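Local structure of cytidylyltransferase (Leptospira borgpetersenii serovar Hardjo-bovis, 6OEW) at residues 134-139 / 146-151; 11-16 / 101-106; 140-145 / 188-193. The protein probably transfers a cytidylyl group from a nucleotide donor in a metal-dependent reaction. One frame throughout, in Å; residues are numbered along the deposited sequence. Where two conformers were deposited one is given.

Interactions 1 and 2 are buried pairings in one mixed sheet, while interaction 3 joins two irregular loops at the surface, beyond the ends of strands 133-135 and 185-187. In interaction 2 the strands run parallel; one face is wholly apolar, and the other turns polar toward the C-terminal ends, with Arg104, Gln16 and Thr106. The antiparallel pair of interaction 1 stands next to strand 101-106, linked to it by backbone bonds, aliphatic packing and a salt bridge. Segment 140-145 lies in the loop between the strands of interaction 1. Backbone pairing gives way to side-chain bonds to backbone in interaction 1, and in interaction 3 such bonds and an asparagine amide stacked on a phenylalanine ring do the joining.

Interaction 1: 134-139 / 146-151; sequences LTNCFQ and MDIEIF
The Asn136 amide has Ile148 on one face and the Phe142 ring, by its CD2 atom, on the other. CB and, farther out beyond ND2, CD1 of Ile148 lie on the first side, and from there Ile148 N donates to Asn136 OD1, 2.8 Å away but well above the plane. Within the amide plane ND2 donates to Met146 O at 3.0 Å, nearly straight at 175°. CG of Asn136 stands between its own N and carbonyl carbon (chi1 73°), which folds the amide back against the other segment. The bonds at OD1 and ND2 together fix the amide's rotation, while Asn136 N donates to Ile148 O.

A second flat group, the Asp147 carboxylate, carries Cys137 CB over one face, 3.7 Å from CG; its oxygens turn to Arg140 and, weakly, to Gly145 N. Thr135 OG1 takes the N-H of Cys137 in an ST turn and donates to a water 2.7 Å away, which in turn donates to Glu149 OE2, whereas OE1 pairs with Arg104. Leu134 and Ile150 form a hydrogen-bonded pair, Leu134 N to Ile150 O 2.8 Å and Ile150 N to Leu134 O 2.7 Å, and Thr135 and Glu149 the non-hydrogen-bonded pair beside it. The whole is an antiparallel strand pair of a GT-A-type mixed sheet, with the Asn136 side chain extending the pairing past the strand into a long connecting loop.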
# COMPACT_ATOMS: atom_id res chain seq x y z
N LEU A 134 -1.18 13.54 -1.06
CA LEU A 134 -2.54 13.07 -1.30
C LEU A 134 -2.70 11.71 -0.62
O LEU A 134 -1.87 10.82 -0.83
CB LEU A 134 -2.84 12.95 -2.80
CG LEU A 134 -4.23 12.45 -3.21
CD1 LEU A 134 -5.33 13.39 -2.72
CD2 LEU A 134 -4.38 12.17 -4.70
N THR A 135 -3.75 11.57 0.20
CA THR A 135 -4.02 10.29 0.88
C THR A 135 -5.49 9.95 0.76
O THR A 135 -6.34 10.83 0.61
CB THR A 135 -3.60 10.34 2.38
OG1 THR A 135 -3.93 9.10 3.04
CG2 THR A 135 -4.29 11.47 3.12
N ASN A 136 -5.80 8.65 0.80
CA ASN A 136 -7.17 8.18 0.96
C ASN A 136 -7.36 7.48 2.31
O ASN A 136 -8.37 6.81 2.52
CB ASN A 136 -7.55 7.23 -0.18
CG ASN A 136 -6.87 5.85 -0.05
OD1 ASN A 136 -5.99 5.64 0.83
ND2 ASN A 136 -7.25 4.91 -0.91
N CYS A 137 -6.39 7.62 3.23
CA CYS A 137 -6.50 6.86 4.47
C CYS A 137 -6.18 7.71 5.69
O CYS A 137 -5.77 7.16 6.72
CB CYS A 137 -5.60 5.61 4.41
SG CYS A 137 -3.84 5.93 4.12
N PHE A 138 -6.36 9.03 5.61
CA PHE A 138 -6.45 9.84 6.82
C PHE A 138 -7.88 9.73 7.32
O PHE A 138 -8.19 8.83 8.11
CB PHE A 138 -6.04 11.29 6.54
CG PHE A 138 -5.97 12.15 7.77
CD1 PHE A 138 -5.13 11.84 8.82
CD2 PHE A 138 -6.72 13.32 7.85
CE1 PHE A 138 -5.07 12.64 9.95
CE2 PHE A 138 -6.65 14.14 8.97
CZ PHE A 138 -5.82 13.80 10.01
N GLN A 139 -8.77 10.59 6.82
CA GLN A 139 -10.18 10.22 6.80
C GLN A 139 -10.31 8.91 6.05
O GLN A 139 -9.71 8.73 4.98
CB GLN A 139 -11.01 11.31 6.10
CG GLN A 139 -11.28 12.57 6.90
CD GLN A 139 -12.24 13.48 6.16
OE1 GLN A 139 -13.45 13.44 6.38
NE2 GLN A 139 -11.69 14.32 5.27
N MET A 146 -7.09 -0.65 1.31
CA MET A 146 -6.96 0.09 0.07
C MET A 146 -6.04 1.30 0.22
O MET A 146 -6.08 2.19 -0.64
CB MET A 146 -8.33 0.59 -0.43
CG MET A 146 -9.23 -0.43 -1.08
SD MET A 146 -8.47 -1.42 -2.36
CE MET A 146 -8.46 -2.98 -1.48
N ASP A 147 -5.23 1.35 1.28
CA ASP A 147 -4.54 2.59 1.66
C ASP A 147 -3.53 3.00 0.60
O ASP A 147 -2.68 2.19 0.18
CB ASP A 147 -3.81 2.43 2.99
CG ASP A 147 -4.71 2.01 4.15
OD1 ASP A 147 -5.90 1.67 3.95
OD2 ASP A 147 -4.20 2.02 5.28
N ILE A 148 -3.60 4.26 0.19
CA ILE A 148 -2.70 4.83 -0.79
C ILE A 148 -2.31 6.21 -0.31
O ILE A 148 -3.18 7.01 0.06
CB ILE A 148 -3.37 4.91 -2.18
CG1 ILE A 148 -3.75 3.51 -2.68
CG2 ILE A 148 -2.45 5.64 -3.16
CD1 ILE A 148 -4.82 3.49 -3.86
N GLU A 149 -1.02 6.49 -0.29
CA GLU A 149 -0.48 7.81 -0.01
C GLU A 149 0.44 8.17 -1.15
O GLU A 149 1.18 7.32 -1.65
CB GLU A 149 0.28 7.84 1.35
CG GLU A 149 -0.63 7.47 2.50
CD GLU A 149 0.11 6.89 3.69
OE1 GLU A 149 1.03 6.06 3.49
OE2 GLU A 149 -0.24 7.28 4.82
N ILE A 150 0.36 9.42 -1.59
CA ILE A 150 1.18 9.93 -2.69
C ILE A 150 1.83 11.22 -2.23
O ILE A 150 1.13 12.13 -1.77
CB ILE A 150 0.34 10.17 -3.96
CG1 ILE A 150 -0.45 8.89 -4.29
CG2 ILE A 150 1.27 10.55 -5.08
CD1 ILE A 150 -1.44 9.07 -5.49
N PHE A 151 3.15 11.32 -2.37
CA PHE A 151 3.80 12.57 -2.02
C PHE A 151 5.06 12.76 -2.84
O PHE A 151 5.60 11.82 -3.43
CB PHE A 151 4.12 12.62 -0.52
CG PHE A 151 4.68 11.34 0.03
CD1 PHE A 151 6.04 11.08 -0.06
CD2 PHE A 151 3.86 10.40 0.63
CE1 PHE A 151 6.57 9.88 0.45
CE2 PHE A 151 4.37 9.22 1.13
CZ PHE A 151 5.72 8.95 1.04
O HOH W 1 -2.06 9.43 5.02

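Interaction 2: 11-16 / 101-106; sequences VGILIQ and IIVRLT
Two central parallel strands of a Rossmann-like, GT-A-type sheet meet here: 11-16, the first in the chain, and 101-106, joined through 84 intervening residues with further strands and helices. Their short axes run 4.6 Å apart at closest, twisted by 27°. Five backbone bonds alternate along the register, from Gly12 N to Ile101 O through to Gln16 N to Leu105 O.

On one face Val11, Ile13 and Ile15 stand beside Ile101, Val103 and Leu105 under helices 37-45 and 114-126. The tightest apolar touch is diagonal, Ile13 CG2 on Leu105 CD1 at 3.5 Å; Val11 CG1 reaches Val103 CG2 in the same way at 3.8 Å. Leu14 CD1 meets Ile102 CG2 on the other face, where helix 86-96 lies over the polar end.

At that end Thr106 CG2 lies alongside Gln16 CG, 3.6 Å away, and its OG1 bonds to Asp108, a magnesium-binding residue. Arg104, extended from CG to NE, brings its guanidinium edge to Gln16, whose amide plane is turned 43° from it. Gln16 CG sits between N and carbonyl carbon (chi1 58°), which bends the side chain across to the arginine. Both donors come from one face of the amide, and OE1 lies in the guanidinium plane, gripped side-on by NE at 3.0 Å and NH2 at 2.8 Å.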
# COMPACT_ATOMS: atom_id res chain seq x y z
N VAL A 11 6.86 8.81 -11.69
CA VAL A 11 6.05 8.21 -10.64
C VAL A 11 6.62 6.84 -10.32
O VAL A 11 6.91 6.05 -11.23
CB VAL A 11 4.58 8.09 -11.09
CG1 VAL A 11 3.73 7.39 -10.01
CG2 VAL A 11 3.97 9.45 -11.48
N GLY A 12 6.78 6.54 -9.02
CA GLY A 12 7.22 5.24 -8.58
C GLY A 12 6.25 4.65 -7.57
O GLY A 12 5.81 5.36 -6.67
N ILE A 13 5.88 3.38 -7.73
CA ILE A 13 5.05 2.70 -6.74
C ILE A 13 6.00 1.90 -5.84
O ILE A 13 6.57 0.88 -6.26
CB ILE A 13 3.99 1.79 -7.38
CG1 ILE A 13 3.06 2.58 -8.29
CG2 ILE A 13 3.17 1.09 -6.26
CD1 ILE A 13 2.15 1.69 -9.13
N LEU A 14 6.19 2.37 -4.61
CA LEU A 14 7.22 1.87 -3.71
C LEU A 14 6.51 1.14 -2.57
O LEU A 14 5.88 1.79 -1.73
CB LEU A 14 8.10 3.00 -3.19
CG LEU A 14 8.79 3.86 -4.23
CD1 LEU A 14 9.88 4.67 -3.56
CD2 LEU A 14 9.35 3.02 -5.38
N ILE A 15 6.60 -0.19 -2.57
CA ILE A 15 5.87 -1.03 -1.64
C ILE A 15 6.81 -1.50 -0.55
O ILE A 15 7.75 -2.26 -0.80
CB ILE A 15 5.25 -2.25 -2.35
CG1 ILE A 15 4.53 -1.82 -3.63
CG2 ILE A 15 4.32 -3.01 -1.40
CD1 ILE A 15 4.35 -2.98 -4.53
N GLN A 16 6.52 -1.11 0.69
CA GLN A 16 7.30 -1.61 1.81
C GLN A 16 6.74 -2.95 2.28
O GLN A 16 5.52 -3.10 2.47
CB GLN A 16 7.34 -0.60 2.96
CG GLN A 16 5.98 -0.21 3.49
CD GLN A 16 6.08 0.64 4.74
OE1 GLN A 16 6.13 1.86 4.67
NE2 GLN A 16 6.12 -0.02 5.90
N ILE A 101 7.62 11.41 -7.78
CA ILE A 101 6.31 11.26 -7.13
C ILE A 101 6.23 9.86 -6.55
O ILE A 101 6.18 8.87 -7.29
CB ILE A 101 5.15 11.51 -8.10
CG1 ILE A 101 5.30 12.88 -8.78
CG2 ILE A 101 3.84 11.45 -7.36
CD1 ILE A 101 5.21 14.03 -7.83
N ILE A 102 6.21 9.77 -5.22
CA ILE A 102 6.20 8.48 -4.53
C ILE A 102 4.77 8.02 -4.26
O ILE A 102 4.01 8.69 -3.56
CB ILE A 102 7.00 8.56 -3.23
CG1 ILE A 102 8.48 8.77 -3.57
CG2 ILE A 102 6.78 7.26 -2.42
CD1 ILE A 102 9.26 9.51 -2.49
N VAL A 103 4.41 6.83 -4.75
CA VAL A 103 3.17 6.18 -4.34
C VAL A 103 3.56 5.17 -3.27
O VAL A 103 4.21 4.15 -3.55
CB VAL A 103 2.44 5.52 -5.51
CG1 VAL A 103 1.14 4.88 -5.01
CG2 VAL A 103 2.16 6.54 -6.61
N ARG A 104 3.20 5.47 -2.03
CA ARG A 104 3.57 4.62 -0.90
C ARG A 104 2.48 3.60 -0.64
O ARG A 104 1.34 3.97 -0.36
CB ARG A 104 3.81 5.44 0.36
CG ARG A 104 4.23 4.48 1.48
CD ARG A 104 3.92 5.01 2.82
NE ARG A 104 4.39 4.15 3.91
CZ ARG A 104 4.03 4.38 5.16
NH1 ARG A 104 3.18 5.38 5.39
NH2 ARG A 104 4.49 3.64 6.17
N LEU A 105 2.83 2.31 -0.74
CA LEU A 105 1.96 1.20 -0.40
C LEU A 105 2.69 0.30 0.58
O LEU A 105 3.92 0.31 0.65
CB LEU A 105 1.56 0.34 -1.60
CG LEU A 105 0.98 1.06 -2.82
CD1 LEU A 105 0.74 0.03 -3.94
CD2 LEU A 105 -0.31 1.77 -2.44
N THR A 106 1.92 -0.52 1.29
CA THR A 106 2.49 -1.48 2.23
C THR A 106 1.99 -2.87 1.87
O THR A 106 0.86 -3.04 1.37
CB THR A 106 2.13 -1.16 3.68
OG1 THR A 106 0.72 -1.38 3.88
CG2 THR A 106 2.47 0.29 4.03

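Interaction 3: 140-145 / 188-193; sequences RTFARG and YPNERD. With EDO (1,2-ethanediol), chain E.
Thr141 OG1 accepts the backbone N-H of Asn190, 2.8 Å from N to OG1 and close to straight at 167°. A water 3.3 Å from the same OG1 also lies within hydrogen-bonding reach of Tyr188 O. The hydroxyl stands between the backbone N and carbonyl carbon of Thr141 (chi1 51°), facing the chain at 189-190. Asn190 returns the favour: its ND2 donates to Thr141 O at 3.0 Å, with that oxygen in the amide plane while the nitrogen sits well above the plane of the carbonyl. The two bonds clasp one threonine by side chain and backbone, and clasp the asparagine by the same two parts. ND2 also has a weak bond to Asp194, and the backbone of that residue pairs with Thr141.

The same asparagine covers Phe142. Its CB lies 3.5 Å above the ring centroid in a CH-pi contact, and its amide is stacked at 15° to the ring. At the ring edge, in plane, comes Tyr188 O, 3.6 Å from Phe142 CE2. Phe142 CZ in turn meets the edge of the Tyr188 ring, 4.1 Å from CD2, and helix 114-126 packs against both aromatic residues.

On the outer side an ethanediol, probably from the crystallisation liquor, makes a weak bond from O2 to Asn190 O and rests near Thr141 CG2. Arg192 turns to Glu229 and Asp193 to Ser195, so these two charged side chains find partners beyond the contact. Joining two irregular loops, the contact thus depends on Asn190, whose backbone, amide and CB each have a separate task; the bond from ND2 to Thr141 O, helped by a weak one from Glu191 N to OD1, should orient the amide over Phe142, while the bond at its N fixes the backbone.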
# COMPACT_ATOMS: atom_id res chain seq x y z
N ARG A 140 -11.07 7.96 6.60
CA ARG A 140 -11.22 6.65 5.98
C ARG A 140 -12.65 6.44 5.49
O ARG A 140 -13.58 6.37 6.30
CB ARG A 140 -10.83 5.54 6.97
CG ARG A 140 -9.34 5.52 7.24
CD ARG A 140 -8.94 4.43 8.26
NE ARG A 140 -7.48 4.31 8.28
CZ ARG A 140 -6.79 3.58 7.41
NH1 ARG A 140 -7.43 2.88 6.48
NH2 ARG A 140 -5.46 3.53 7.48
N THR A 141 -12.81 6.29 4.17
CA THR A 141 -14.07 5.85 3.59
C THR A 141 -13.93 4.64 2.68
O THR A 141 -14.95 4.11 2.25
CB THR A 141 -14.77 6.99 2.81
OG1 THR A 141 -13.86 7.59 1.88
CG2 THR A 141 -15.31 8.06 3.76
N PHE A 142 -12.71 4.20 2.37
CA PHE A 142 -12.50 2.89 1.77
C PHE A 142 -12.32 1.84 2.87
O PHE A 142 -12.02 2.17 4.02
CB PHE A 142 -11.26 2.87 0.85
CG PHE A 142 -11.36 3.81 -0.31
CD1 PHE A 142 -11.88 3.39 -1.53
CD2 PHE A 142 -10.92 5.12 -0.18
CE1 PHE A 142 -11.99 4.26 -2.60
CE2 PHE A 142 -11.04 6.02 -1.28
CZ PHE A 142 -11.55 5.57 -2.47
N ALA A 143 -12.54 0.58 2.50
CA ALA A 143 -12.18 -0.51 3.40
C ALA A 143 -10.71 -0.42 3.77
O ALA A 143 -9.88 0.04 2.99
CB ALA A 143 -12.47 -1.86 2.75
N ARG A 144 -10.37 -0.85 4.99
CA ARG A 144 -8.96 -0.97 5.33
C ARG A 144 -8.29 -1.94 4.38
O ARG A 144 -8.86 -2.96 4.02
CB ARG A 144 -8.80 -1.45 6.77
CG ARG A 144 -8.87 -0.32 7.76
CD ARG A 144 -8.66 -0.75 9.20
NE ARG A 144 -9.01 0.38 10.06
CZ ARG A 144 -8.15 1.33 10.43
NH1 ARG A 144 -8.57 2.33 11.20
NH2 ARG A 144 -6.88 1.26 10.06
N GLY A 145 -7.08 -1.60 3.94
CA GLY A 145 -6.42 -2.39 2.92
C GLY A 145 -6.42 -1.78 1.53
O GLY A 145 -5.81 -2.38 0.63
N TYR A 188 -8.66 11.93 -0.62
CA TYR A 188 -9.40 11.32 -1.71
C TYR A 188 -10.49 10.42 -1.14
O TYR A 188 -10.17 9.39 -0.52
CB TYR A 188 -8.44 10.56 -2.61
CG TYR A 188 -9.07 10.09 -3.90
CD1 TYR A 188 -9.22 10.96 -4.98
CD2 TYR A 188 -9.54 8.80 -4.01
CE1 TYR A 188 -9.81 10.52 -6.16
CE2 TYR A 188 -10.13 8.35 -5.18
CZ TYR A 188 -10.26 9.22 -6.24
OH TYR A 188 -10.84 8.74 -7.38
N PRO A 189 -11.77 10.74 -1.33
CA PRO A 189 -12.85 9.93 -0.76
C PRO A 189 -13.28 8.76 -1.63
O PRO A 189 -13.12 8.74 -2.85
CB PRO A 189 -14.01 10.94 -0.65
CG PRO A 189 -13.81 11.81 -1.89
CD PRO A 189 -12.29 11.93 -2.05
N ASN A 190 -13.86 7.77 -0.96
CA ASN A 190 -14.70 6.76 -1.59
C ASN A 190 -16.09 7.35 -1.85
O ASN A 190 -16.49 8.36 -1.26
CB ASN A 190 -14.79 5.53 -0.68
CG ASN A 190 -15.40 4.31 -1.36
OD1 ASN A 190 -15.54 4.23 -2.59
ND2 ASN A 190 -15.75 3.32 -0.54
N GLU A 191 -16.85 6.71 -2.74
CA GLU A 191 -18.18 7.24 -3.05
C GLU A 191 -19.17 7.00 -1.91
O GLU A 191 -20.17 7.71 -1.80
CB GLU A 191 -18.70 6.62 -4.33
CG GLU A 191 -18.55 5.11 -4.31
CD GLU A 191 -19.02 4.48 -5.59
OE1 GLU A 191 -19.77 5.14 -6.33
OE2 GLU A 191 -18.61 3.32 -5.86
N ARG A 192 -18.92 6.00 -1.08
CA ARG A 192 -19.73 5.71 0.09
C ARG A 192 -18.77 5.34 1.21
O ARG A 192 -17.55 5.25 1.00
CB ARG A 192 -20.74 4.59 -0.17
CG ARG A 192 -20.09 3.25 -0.49
CD ARG A 192 -21.12 2.22 -0.95
NE ARG A 192 -20.49 1.03 -1.52
CZ ARG A 192 -21.15 0.05 -2.13
NH1 ARG A 192 -22.47 0.09 -2.24
NH2 ARG A 192 -20.48 -0.99 -2.63
N ASP A 193 -19.30 5.13 2.41
CA ASP A 193 -18.42 4.85 3.55
C ASP A 193 -18.32 3.33 3.74
O ASP A 193 -19.23 2.69 4.26
CB ASP A 193 -18.93 5.55 4.81
CG ASP A 193 -17.97 5.41 5.99
OD1 ASP A 193 -16.96 4.71 5.85
OD2 ASP A 193 -18.23 6.02 7.05
C1 EDO E . -18.66 9.03 1.48
O1 EDO E . -19.94 8.88 2.11
C2 EDO E . -18.00 10.32 1.95
O2 EDO E . -17.35 10.92 0.83
O HOH W 2 -10.63 8.08 1.96